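Local structure of putative transcription regulator (Lactobacillus plantarum WCFS1, 3COL) at residues 107-111 with 160-164. The protein probably binds DNA through a TetR-type helix-turn-helix domain and regulates transcription. Numbering follows the deposited sequence. Where two conformers were deposited one is given.
Sequences LTIIQ and FSTIH
Leu107 and His164 mark the closest backbone approach, CA to CA 6.3 Å, between two helical segments that run at 134° to each other with their axes 11.1 Å apart. His164 extends its imidazole, CG anti to the backbone N (chi1 -172°), so that the ring reaches the first turn of helix 106-117. There NE2 and Thr108 OG1 share a short hydrogen bond of 2.6 Å, with the hydroxyl in the ring plane and either group able to donate; the Thr108 rotation, OG1 anti to the carbonyl carbon, turns the hydroxyl to the imidazole edge. Gln111 OE1 also sits at the ring edge, 3.3 Å from His164 CE1, its amide turned 63° from the imidazole. Over one face, Leu107 CB makes a CH-pi contact, 4.1 Å from the His164 ring centroid. In the TetR-family architecture, an N-terminal helix-turn-helix domain joins an all-helical C-terminal body; here helix 106-117, probably part of that body, packs against the DNA-binding domain, Thr108 touching Leu24 of helix 11-26. Replacing His164 by an alanine would probably leave Thr108 OG1 without this partner and open a gap beneath Leu107. Nearer the backbone of helix 152-171, Leu107 CD2 lies against His164 CB and, at 4.1 Å, Phe160 CD1, which it meets obliquely, and Ile163 CG2. Ser100 of helix 85-102 touches both Leu107 and Ile163. Toward the dimer partner, Gln111 packs on Ala115 of the second subunit; a glycerol, probably from the crystallisation liquor, has its nearest atom about 3 Å from the Gln111 side chain.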
loop_
_atom_site.group_PDB
_atom_site.type_symbol
_atom_site.label_atom_id
_atom_site.label_comp_id
_atom_site.label_asym_id
_atom_site.label_seq_id
_atom_site.Cartn_x
_atom_site.Cartn_y
_atom_site.Cartn_z
ATOM N N LEU A 107 4.281 8.428 -3.908
ATOM C CA LEU A 107 4.216 7.067 -3.437
ATOM C C LEU A 107 3.039 6.344 -4.056
ATOM O O LEU A 107 3.128 5.167 -4.376
ATOM C CB LEU A 107 4.162 7.046 -1.898
ATOM C CG LEU A 107 5.501 6.943 -1.155
ATOM C CD1 LEU A 107 6.369 8.070 -1.478
ATOM C CD2 LEU A 107 5.298 6.886 0.382
ATOM N N THR A 108 1.935 7.057 -4.257
ATOM C CA THR A 108 0.762 6.478 -4.914
ATOM C C THR A 108 1.125 6.029 -6.331
ATOM O O THR A 108 0.764 4.909 -6.744
ATOM C CB THR A 108 -0.414 7.493 -4.970
ATOM O OG1 THR A 108 -0.826 7.813 -3.633
ATOM C CG2 THR A 108 -1.629 6.914 -5.760
ATOM N N ILE A 109 1.853 6.884 -7.060
ATOM C CA ILE A 109 2.223 6.589 -8.447
ATOM C C ILE A 109 3.118 5.347 -8.505
ATOM O O ILE A 109 2.858 4.442 -9.305
ATOM C CB ILE A 109 2.937 7.796 -9.103
ATOM C CG1 ILE A 109 1.936 8.937 -9.401
ATOM C CG2 ILE A 109 3.709 7.381 -10.398
ATOM C CD1 ILE A 109 2.612 10.295 -9.508
ATOM N N ILE A 110 4.171 5.343 -7.672
ATOM C CA ILE A 110 5.126 4.226 -7.538
ATOM C C ILE A 110 4.376 2.929 -7.234
ATOM O O ILE A 110 4.580 1.916 -7.892
ATOM C CB ILE A 110 6.175 4.496 -6.428
ATOM C CG1 ILE A 110 7.137 5.638 -6.834
ATOM C CG2 ILE A 110 7.006 3.195 -6.046
ATOM C CD1 ILE A 110 7.940 6.205 -5.681
ATOM N N GLN A 111 3.510 2.979 -6.220
ATOM C CA GLN A 111 2.781 1.813 -5.775
ATOM C C GLN A 111 1.945 1.245 -6.907
ATOM O O GLN A 111 1.910 0.013 -7.128
ATOM C CB GLN A 111 1.912 2.188 -4.571
ATOM C CG GLN A 111 0.860 1.133 -4.235
ATOM C CD GLN A 111 0.464 1.201 -2.783
ATOM O OE1 GLN A 111 -0.350 2.049 -2.382
ATOM N NE2 GLN A 111 1.040 0.311 -1.972
ATOM N N PHE A 160 7.138 2.445 4.143
ATOM C CA PHE A 160 6.443 3.070 3.041
ATOM C C PHE A 160 4.947 3.124 3.206
ATOM O O PHE A 160 4.316 4.148 2.873
ATOM C CB PHE A 160 6.874 2.440 1.699
ATOM C CG PHE A 160 8.175 3.001 1.218
ATOM C CD1 PHE A 160 8.198 3.984 0.247
ATOM C CD2 PHE A 160 9.386 2.603 1.812
ATOM C CE1 PHE A 160 9.407 4.526 -0.164
ATOM C CE2 PHE A 160 10.573 3.140 1.420
ATOM C CZ PHE A 160 10.597 4.113 0.438
ATOM N N SER A 161 4.364 2.036 3.717
ATOM C CA SER A 161 2.894 1.974 3.870
ATOM C C SER A 161 2.357 2.973 4.888
ATOM O O SER A 161 1.362 3.642 4.630
ATOM C CB SER A 161 2.428 0.564 4.198
ATOM O OG SER A 161 1.065 0.565 4.564
ATOM N N THR A 162 3.046 3.090 6.019
ATOM C CA THR A 162 2.687 4.044 7.097
ATOM C C THR A 162 2.805 5.503 6.614
ATOM O O THR A 162 1.903 6.286 6.841
ATOM C CB THR A 162 3.568 3.853 8.359
ATOM O OG1 THR A 162 3.414 2.501 8.824
ATOM C CG2 THR A 162 3.196 4.825 9.507
ATOM N N ILE A 163 3.923 5.834 5.957
ATOM C CA ILE A 163 4.095 7.159 5.398
ATOM C C ILE A 163 3.093 7.428 4.285
ATOM O O ILE A 163 2.551 8.525 4.181
ATOM C CB ILE A 163 5.562 7.385 4.951
ATOM C CG1 ILE A 163 6.461 7.467 6.205
ATOM C CG2 ILE A 163 5.674 8.610 4.047
ATOM C CD1 ILE A 163 7.997 7.373 5.908
ATOM N N HIS A 164 2.831 6.430 3.446
ATOM C CA HIS A 164 1.891 6.650 2.376
ATOM C C HIS A 164 0.479 6.951 2.911
ATOM O O HIS A 164 -0.131 7.900 2.473
ATOM C CB HIS A 164 1.882 5.470 1.402
ATOM C CG HIS A 164 1.079 5.728 0.178
ATOM N ND1 HIS A 164 0.467 4.727 -0.534
ATOM C CD2 HIS A 164 0.776 6.880 -0.462
ATOM C CE1 HIS A 164 -0.189 5.252 -1.556
ATOM N NE2 HIS A 164 -0.018 6.554 -1.531
#